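Local coordinates for protein A151R (African swine fever virus Georgia 2007/1, PDB 7CMA) that binds a zinc ion and serves the virus as a non-structural protein, although its biochemical role is not settled, at residues H23-G28 with N48-F53; I31-L34 with V40-I43. All blocks are in the same frame, centred on the assembly; numbering follows the deposited sequence.

How the contacts relate
Both contacts belong to the part of the chain built from one antiparallel sheet and its helices, and their centres lie about 11 Å apart. Contact 2 is nested along the chain inside the loop closed by contact 1: helix 3-28 leads into strand 30-35, the hairpin turns back through strand 38-46, and strand 49-55 follows. Because strands 38-46 and 49-55 are sheet neighbours, the contacts touch directly, with a probable hydrogen bond from Glu42 N to Phe53 O (2.8 Å) and the Tyr52 ring packed on Ser41 and Ile43. Contact 2 thus builds the sheet locally, while contact 1 ties the end of the helix to a strand further across it.

Contact 1: residues H23-G28 with N48-F53; sequences HELENG and NTYKYF
Leu25, on the last turns of helix 3-28, meets Tyr50, which reaches over from strand 49-55, and this one pair carries most of the contact. Tyr50 has CG anti to its carbonyl carbon (chi1 -76°), which sends the ring across the gap to meet the leucine coming from the opposite direction. Both methyl groups of Leu25 lie against one ring carbon: CD2 is 3.6 Å from Tyr50 CE1, and CD1 is 4.0 Å from that same CE1. Beyond the ring, the phenol OH lies 3.4 Å from Leu25 O, a long, weak hydrogen bond; the same hydroxyl is also bonded to Ser72 OG, so its one proton need not go to the carbonyl. Glu26 starts away from the strand, but a bend at chi2 (-62°) brings its carboxylate back, with OE2 4.2 Å from Tyr50 OH and its plane 73° from that of the ring. Ser72 OG is hydrogen-bonded to this OE2 as well as to the phenol, and Ile75 of helix 72-84 packs on both Leu25 and Tyr50. Next along the strand, Lys51 donates from NZ to Thr49 OG1 at 2.8 Å, so that the residues flanking Tyr50 are linked to each other. The chemistry is that of an amphipathic tyrosine bridging helix and sheet: its ring joins the apolar core, while its hydroxyl enters a small polar cluster with Ser72 and the Glu26 carboxylate, whose negative charge would probably disfavour ionisation of the phenol.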
ATOM      1  N   HIS A  23       5.390  17.626   8.798  1.00 50.54           N
ATOM      2  CA  HIS A  23       6.742  17.330   9.343  1.00 56.50           C
ATOM      3  C   HIS A  23       7.784  18.157   8.584  1.00 56.70           C
ATOM      4  O   HIS A  23       8.625  18.783   9.247  1.00 55.07           O
ATOM      5  CB  HIS A  23       7.027  15.825   9.286  1.00 61.03           C
ATOM      6  CG  HIS A  23       6.252  15.033  10.289  1.00 77.56           C
ATOM      7  ND1 HIS A  23       5.964  15.521  11.554  1.00 84.23           N
ATOM      8  CD2 HIS A  23       5.677  13.812  10.216  1.00 78.53           C
ATOM      9  CE1 HIS A  23       5.243  14.635  12.210  1.00 78.81           C
ATOM     10  NE2 HIS A  23       5.056  13.577  11.415  1.00 79.06           N
ATOM     11  N   GLU A  24       7.640  18.257   7.258  1.00 51.54           N
ATOM     12  CA  GLU A  24       8.566  19.026   6.384  1.00 51.28           C
ATOM     13  C   GLU A  24       8.519  20.507   6.777  1.00 49.19           C
ATOM     14  O   GLU A  24       9.603  21.095   6.972  1.00 51.99           O
ATOM     15  CB  GLU A  24       8.212  18.814   4.909  1.00 45.80           C
ATOM     16  CG  GLU A  24       8.773  17.525   4.332  1.00 49.11           C
ATOM     17  CD  GLU A  24      10.290  17.458   4.289  1.00 52.56           C
ATOM     18  OE1 GLU A  24      10.925  18.525   4.292  1.00 54.02           O
ATOM     19  OE2 GLU A  24      10.831  16.343   4.268  1.00 51.96           O
ATOM     20  N   LEU A  25       7.318  21.037   7.037  1.00 52.18           N
ATOM     21  CA  LEU A  25       7.119  22.450   7.456  1.00 46.11           C
ATOM     22  C   LEU A  25       7.715  22.668   8.856  1.00 60.96           C
ATOM     23  O   LEU A  25       8.315  23.741   9.079  1.00 53.89           O
ATOM     24  CB  LEU A  25       5.626  22.788   7.431  1.00 51.00           C
ATOM     25  CG  LEU A  25       5.193  23.775   6.350  1.00 55.25           C
ATOM     26  CD1 LEU A  25       3.835  24.373   6.677  1.00 62.99           C
ATOM     27  CD2 LEU A  25       6.225  24.875   6.167  1.00 54.67           C
ATOM     28  N   GLU A  26       7.557  21.692   9.759  1.00 54.09           N
ATOM     29  CA  GLU A  26       8.014  21.803  11.172  1.00 66.50           C
ATOM     30  C   GLU A  26       9.541  21.671  11.234  1.00 67.45           C
ATOM     31  O   GLU A  26      10.129  22.153  12.216  1.00 68.64           O
ATOM     32  CB  GLU A  26       7.342  20.744  12.051  1.00 63.74           C
ATOM     33  CG  GLU A  26       6.062  21.225  12.715  1.00 67.27           C
ATOM     34  CD  GLU A  26       6.234  22.390  13.678  1.00 70.03           C
ATOM     35  OE1 GLU A  26       7.210  22.377  14.454  1.00 72.46           O
ATOM     36  OE2 GLU A  26       5.387  23.303  13.652  1.00 61.18           O
ATOM     37  N   ASN A  27      10.153  21.070  10.209  1.00 69.24           N
ATOM     38  CA  ASN A  27      11.619  20.813  10.169  1.00 70.72           C
ATOM     39  C   ASN A  27      12.318  21.972   9.449  1.00 67.42           C
ATOM     40  O   ASN A  27      13.157  22.637  10.085  1.00 76.12           O
ATOM     41  CB  ASN A  27      11.941  19.469   9.511  1.00 78.92           C
ATOM     42  CG  ASN A  27      11.519  18.289  10.359  1.00 91.43           C
ATOM     43  OD1 ASN A  27      11.218  18.444  11.542  1.00108.54           O
ATOM     44  ND2 ASN A  27      11.462  17.113   9.758  1.00 87.01           N
ATOM     45  N   GLY A  28      11.980  22.198   8.176  1.00 60.09           N
ATOM     46  CA  GLY A  28      12.701  23.129   7.288  1.00 52.36           C
ATOM     47  C   GLY A  28      12.157  24.542   7.385  1.00 50.26           C
ATOM     48  O   GLY A  28      12.866  25.475   6.951  1.00 53.37           O
ATOM     49  N   ASN A  48       7.586  34.841  14.187  1.00 62.33           N
ATOM     50  CA  ASN A  48       6.778  33.945  15.055  1.00 66.86           C
ATOM     51  C   ASN A  48       5.524  33.487  14.297  1.00 63.74           C
ATOM     52  O   ASN A  48       4.674  32.822  14.924  1.00 58.15           O
ATOM     53  CB  ASN A  48       6.420  34.618  16.385  1.00 67.68           C
ATOM     54  CG  ASN A  48       6.091  36.087  16.235  1.00 74.34           C
ATOM     55  OD1 ASN A  48       5.201  36.454  15.470  1.00 80.41           O
ATOM     56  ND2 ASN A  48       6.791  36.933  16.975  1.00 86.39           N
ATOM     57  N   THR A  49       5.457  33.749  12.984  1.00 58.82           N
ATOM     58  CA  THR A  49       4.295  33.369  12.132  1.00 55.64           C
ATOM     59  C   THR A  49       4.775  32.863  10.767  1.00 59.21           C
ATOM     60  O   THR A  49       5.853  33.296  10.308  1.00 49.93           O
ATOM     61  CB  THR A  49       3.317  34.537  11.942  1.00 57.82           C
ATOM     62  OG1 THR A  49       3.970  35.553  11.180  1.00 66.70           O
ATOM     63  CG2 THR A  49       2.823  35.112  13.253  1.00 66.43           C
ATOM     64  N   TYR A  50       3.907  32.119  10.083  1.00 53.46           N
ATOM     65  CA  TYR A  50       4.071  31.736   8.661  1.00 52.88           C
ATOM     66  C   TYR A  50       3.596  32.891   7.782  1.00 51.97           C
ATOM     67  O   TYR A  50       2.615  33.566   8.150  1.00 51.99           O
ATOM     68  CB  TYR A  50       3.300  30.451   8.362  1.00 50.13           C
ATOM     69  CG  TYR A  50       3.952  29.191   8.873  1.00 51.70           C
ATOM     70  CD1 TYR A  50       4.959  28.570   8.155  1.00 50.68           C
ATOM     71  CD2 TYR A  50       3.551  28.606  10.063  1.00 52.64           C
ATOM     72  CE1 TYR A  50       5.558  27.407   8.608  1.00 51.61           C
ATOM     73  CE2 TYR A  50       4.132  27.438  10.525  1.00 53.49           C
ATOM     74  CZ  TYR A  50       5.125  26.824   9.785  1.00 55.48           C
ATOM     75  OH  TYR A  50       5.682  25.655  10.214  1.00 54.63           O
ATOM     76  N   LYS A  51       4.352  33.177   6.719  1.00 52.53           N
ATOM     77  CA  LYS A  51       4.006  34.190   5.690  1.00 50.19           C
ATOM     78  C   LYS A  51       3.782  33.487   4.351  1.00 50.71           C
ATOM     79  O   LYS A  51       4.578  32.583   4.012  1.00 53.67           O
ATOM     80  CB  LYS A  51       5.117  35.240   5.583  1.00 50.68           C
ATOM     81  CG  LYS A  51       4.966  36.427   6.523  1.00 55.00           C
ATOM     82  CD  LYS A  51       5.553  36.195   7.896  1.00 57.77           C
ATOM     83  CE  LYS A  51       5.746  37.478   8.674  1.00 67.09           C
ATOM     84  NZ  LYS A  51       5.939  37.214  10.119  1.00 71.68           N
ATOM     85  N   TYR A  52       2.711  33.865   3.650  1.00 53.41           N
ATOM     86  CA  TYR A  52       2.315  33.299   2.335  1.00 56.67           C
ATOM     87  C   TYR A  52       2.612  34.328   1.240  1.00 55.68           C
ATOM     88  O   TYR A  52       1.888  35.340   1.164  1.00 48.23           O
ATOM     89  CB  TYR A  52       0.837  32.899   2.354  1.00 55.40           C
ATOM     90  CG  TYR A  52       0.299  32.378   1.045  1.00 61.30           C
ATOM     91  CD1 TYR A  52       0.907  31.315   0.395  1.00 56.86           C
ATOM     92  CD2 TYR A  52      -0.867  32.888   0.497  1.00 56.37           C
ATOM     93  CE1 TYR A  52       0.402  30.809  -0.792  1.00 57.48           C
ATOM     94  CE2 TYR A  52      -1.385  32.394  -0.690  1.00 57.69           C
ATOM     95  CZ  TYR A  52      -0.748  31.350  -1.337  1.00 60.61           C
ATOM     96  OH  TYR A  52      -1.261  30.838  -2.493  1.00 63.91           O
ATOM     97  N   PHE A  53       3.746  34.149   0.551  1.00 56.44           N
ATOM     98  CA  PHE A  53       4.189  34.966  -0.611  1.00 49.62           C
ATOM     99  C   PHE A  53       3.624  34.360  -1.898  1.00 53.91           C
ATOM    100  O   PHE A  53       3.877  33.168  -2.164  1.00 49.98           O
ATOM    101  CB  PHE A  53       5.717  35.026  -0.686  1.00 43.98           C
ATOM    102  CG  PHE A  53       6.409  35.374   0.606  1.00 49.22           C
ATOM    103  CD1 PHE A  53       6.537  36.696   1.010  1.00 48.70           C
ATOM    104  CD2 PHE A  53       6.999  34.389   1.382  1.00 52.66           C
ATOM    105  CE1 PHE A  53       7.195  37.015   2.189  1.00 53.96           C
ATOM    106  CE2 PHE A  53       7.637  34.710   2.572  1.00 47.23           C
ATOM    107  CZ  PHE A  53       7.715  36.020   2.983  1.00 47.81           C
TER

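Contact 2: residues I31-L34 with V40-I43; sequences ILLL and VSEI
Leu33 faces both Val40 and Ser41, and this two-against-one pairing is a classic beta bulge in an antiparallel hairpin. Its carbonyl takes two N-H groups: Val40 N binds Leu33 O at 2.9 Å and almost straight (172° at the hydrogen), whereas the bond from Ser41 N to Leu33 O is weak at 3.5 Å. In return, Leu33 N donates to Ser41 O from well above the carbonyl plane (47° out of it). Two residues back from Leu33 and two beyond Ser41, the regular pattern holds: Ile31 and Ile43 form a hydrogen-bonded pair whose bonds, Ile31 N to Ile43 O (2.8 Å) and Ile43 N to Ile31 O (2.9 Å), both come in close to the carbonyl axis.

Side chains cover this backbone on both faces. Next to Leu33, the Ser41 hydroxyl lies against the leucine, OG to CB 3.3 Å, and Leu33 CD1 continues to the tip of Ile43, CD1 to CD1 3.9 Å. On the opposite face, Leu32 and Glu42 run side by side in the non-hydrogen-bonded pair, Leu32 CD2 touching Glu42 CG at 3.7 Å. Glu42 is extended, its chi1 of 179° carrying CG away from the backbone N, and lays its methylenes along the leucine, while its carboxylate oxygen OE2 binds Ser44 OG.

Helix 72-84 covers the face of Leu33 and Ile43, placing Trp82 on Leu33 and both Ile75 and Ile79 on Ile43. Backbone hydrogen bonds of Leu32 with Trp93 and of Val40 with Phe55 put this hairpin in the middle of the sheet, between strands 90-94 and 49-55.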
ATOM      1  N   ILE A  31       8.466  26.090   2.322  1.00 41.76           N
ATOM      2  CA  ILE A  31       7.899  25.230   1.244  1.00 41.44           C
ATOM      3  C   ILE A  31       7.585  26.121   0.040  1.00 44.35           C
ATOM      4  O   ILE A  31       6.917  27.166   0.227  1.00 38.80           O
ATOM      5  CB  ILE A  31       6.650  24.475   1.736  1.00 42.72           C
ATOM      6  CG1 ILE A  31       7.004  23.421   2.793  1.00 45.16           C
ATOM      7  CG2 ILE A  31       5.892  23.872   0.564  1.00 44.05           C
ATOM      8  CD1 ILE A  31       6.028  22.266   2.865  1.00 47.38           C
ATOM      9  N   LEU A  32       8.101  25.741  -1.129  1.00 43.94           N
ATOM     10  CA  LEU A  32       7.770  26.369  -2.431  1.00 44.85           C
ATOM     11  C   LEU A  32       6.651  25.570  -3.108  1.00 41.15           C
ATOM     12  O   LEU A  32       6.723  24.326  -3.109  1.00 40.56           O
ATOM     13  CB  LEU A  32       9.037  26.410  -3.293  1.00 43.97           C
ATOM     14  CG  LEU A  32      10.154  27.311  -2.769  1.00 48.42           C
ATOM     15  CD1 LEU A  32      11.403  27.194  -3.636  1.00 49.47           C
ATOM     16  CD2 LEU A  32       9.693  28.758  -2.691  1.00 50.78           C
ATOM     17  N   LEU A  33       5.624  26.264  -3.596  1.00 36.30           N
ATOM     18  CA  LEU A  33       4.510  25.665  -4.373  1.00 39.21           C
ATOM     19  C   LEU A  33       4.767  25.885  -5.867  1.00 46.80           C
ATOM     20  O   LEU A  33       5.049  27.038  -6.256  1.00 47.00           O
ATOM     21  CB  LEU A  33       3.196  26.312  -3.925  1.00 45.71           C
ATOM     22  CG  LEU A  33       2.669  25.858  -2.561  1.00 46.09           C
ATOM     23  CD1 LEU A  33       3.430  26.527  -1.428  1.00 51.06           C
ATOM     24  CD2 LEU A  33       1.181  26.142  -2.433  1.00 46.73           C
ATOM     25  N   LEU A  34       4.809  24.799  -6.647  1.00 40.90           N
ATOM     26  CA  LEU A  34       5.127  24.850  -8.098  1.00 36.46           C
ATOM     27  C   LEU A  34       3.934  24.317  -8.907  1.00 43.44           C
ATOM     28  O   LEU A  34       3.371  23.268  -8.521  1.00 47.62           O
ATOM     29  CB  LEU A  34       6.402  24.042  -8.360  1.00 36.82           C
ATOM     30  CG  LEU A  34       7.690  24.646  -7.799  1.00 43.91           C
ATOM     31  CD1 LEU A  34       8.039  24.025  -6.455  1.00 42.40           C
ATOM     32  CD2 LEU A  34       8.846  24.482  -8.781  1.00 44.49           C
ATOM     33  N   VAL A  40       4.947  29.444  -7.841  1.00 39.95           N
ATOM     34  CA  VAL A  40       3.759  30.346  -7.886  1.00 41.66           C
ATOM     35  C   VAL A  40       3.514  30.909  -6.484  1.00 45.52           C
ATOM     36  O   VAL A  40       2.939  32.006  -6.391  1.00 44.78           O
ATOM     37  CB  VAL A  40       2.508  29.641  -8.451  1.00 42.56           C
ATOM     38  CG1 VAL A  40       2.660  29.336  -9.933  1.00 45.62           C
ATOM     39  CG2 VAL A  40       2.152  28.377  -7.677  1.00 49.63           C
ATOM     40  N   SER A  41       4.047  30.249  -5.450  1.00 46.25           N
ATOM     41  CA  SER A  41       3.850  30.680  -4.043  1.00 43.85           C
ATOM     42  C   SER A  41       4.987  30.168  -3.153  1.00 42.55           C
ATOM     43  O   SER A  41       5.753  29.274  -3.592  1.00 40.34           O
ATOM     44  CB  SER A  41       2.504  30.239  -3.519  1.00 50.92           C
ATOM     45  OG  SER A  41       1.918  29.276  -4.373  1.00 69.72           O
ATOM     46  N   GLU A  42       5.018  30.653  -1.909  1.00 39.55           N
ATOM     47  CA  GLU A  42       6.024  30.297  -0.877  1.00 42.95           C
ATOM     48  C   GLU A  42       5.383  30.459   0.503  1.00 45.52           C
ATOM     49  O   GLU A  42       4.727  31.490   0.732  1.00 47.81           O
ATOM     50  CB  GLU A  42       7.266  31.184  -1.008  1.00 52.36           C
ATOM     51  CG  GLU A  42       8.335  30.895   0.038  1.00 51.56           C
ATOM     52  CD  GLU A  42       9.574  31.775  -0.038  1.00 55.58           C
ATOM     53  OE1 GLU A  42       9.736  32.474  -1.048  1.00 52.55           O
ATOM     54  OE2 GLU A  42      10.366  31.771   0.929  1.00 57.18           O
ATOM     55  N   ILE A  43       5.487  29.434   1.344  1.00 41.25           N
ATOM     56  CA  ILE A  43       5.115  29.522   2.780  1.00 42.78           C
ATOM     57  C   ILE A  43       6.373  29.315   3.620  1.00 40.90           C
ATOM     58  O   ILE A  43       7.069  28.303   3.403  1.00 46.20           O
ATOM     59  CB  ILE A  43       4.000  28.517   3.124  1.00 42.24           C
ATOM     60  CG1 ILE A  43       2.698  28.883   2.407  1.00 47.71           C
ATOM     61  CG2 ILE A  43       3.806  28.421   4.628  1.00 45.49           C
ATOM     62  CD1 ILE A  43       1.888  27.696   1.950  1.00 45.27           C
TER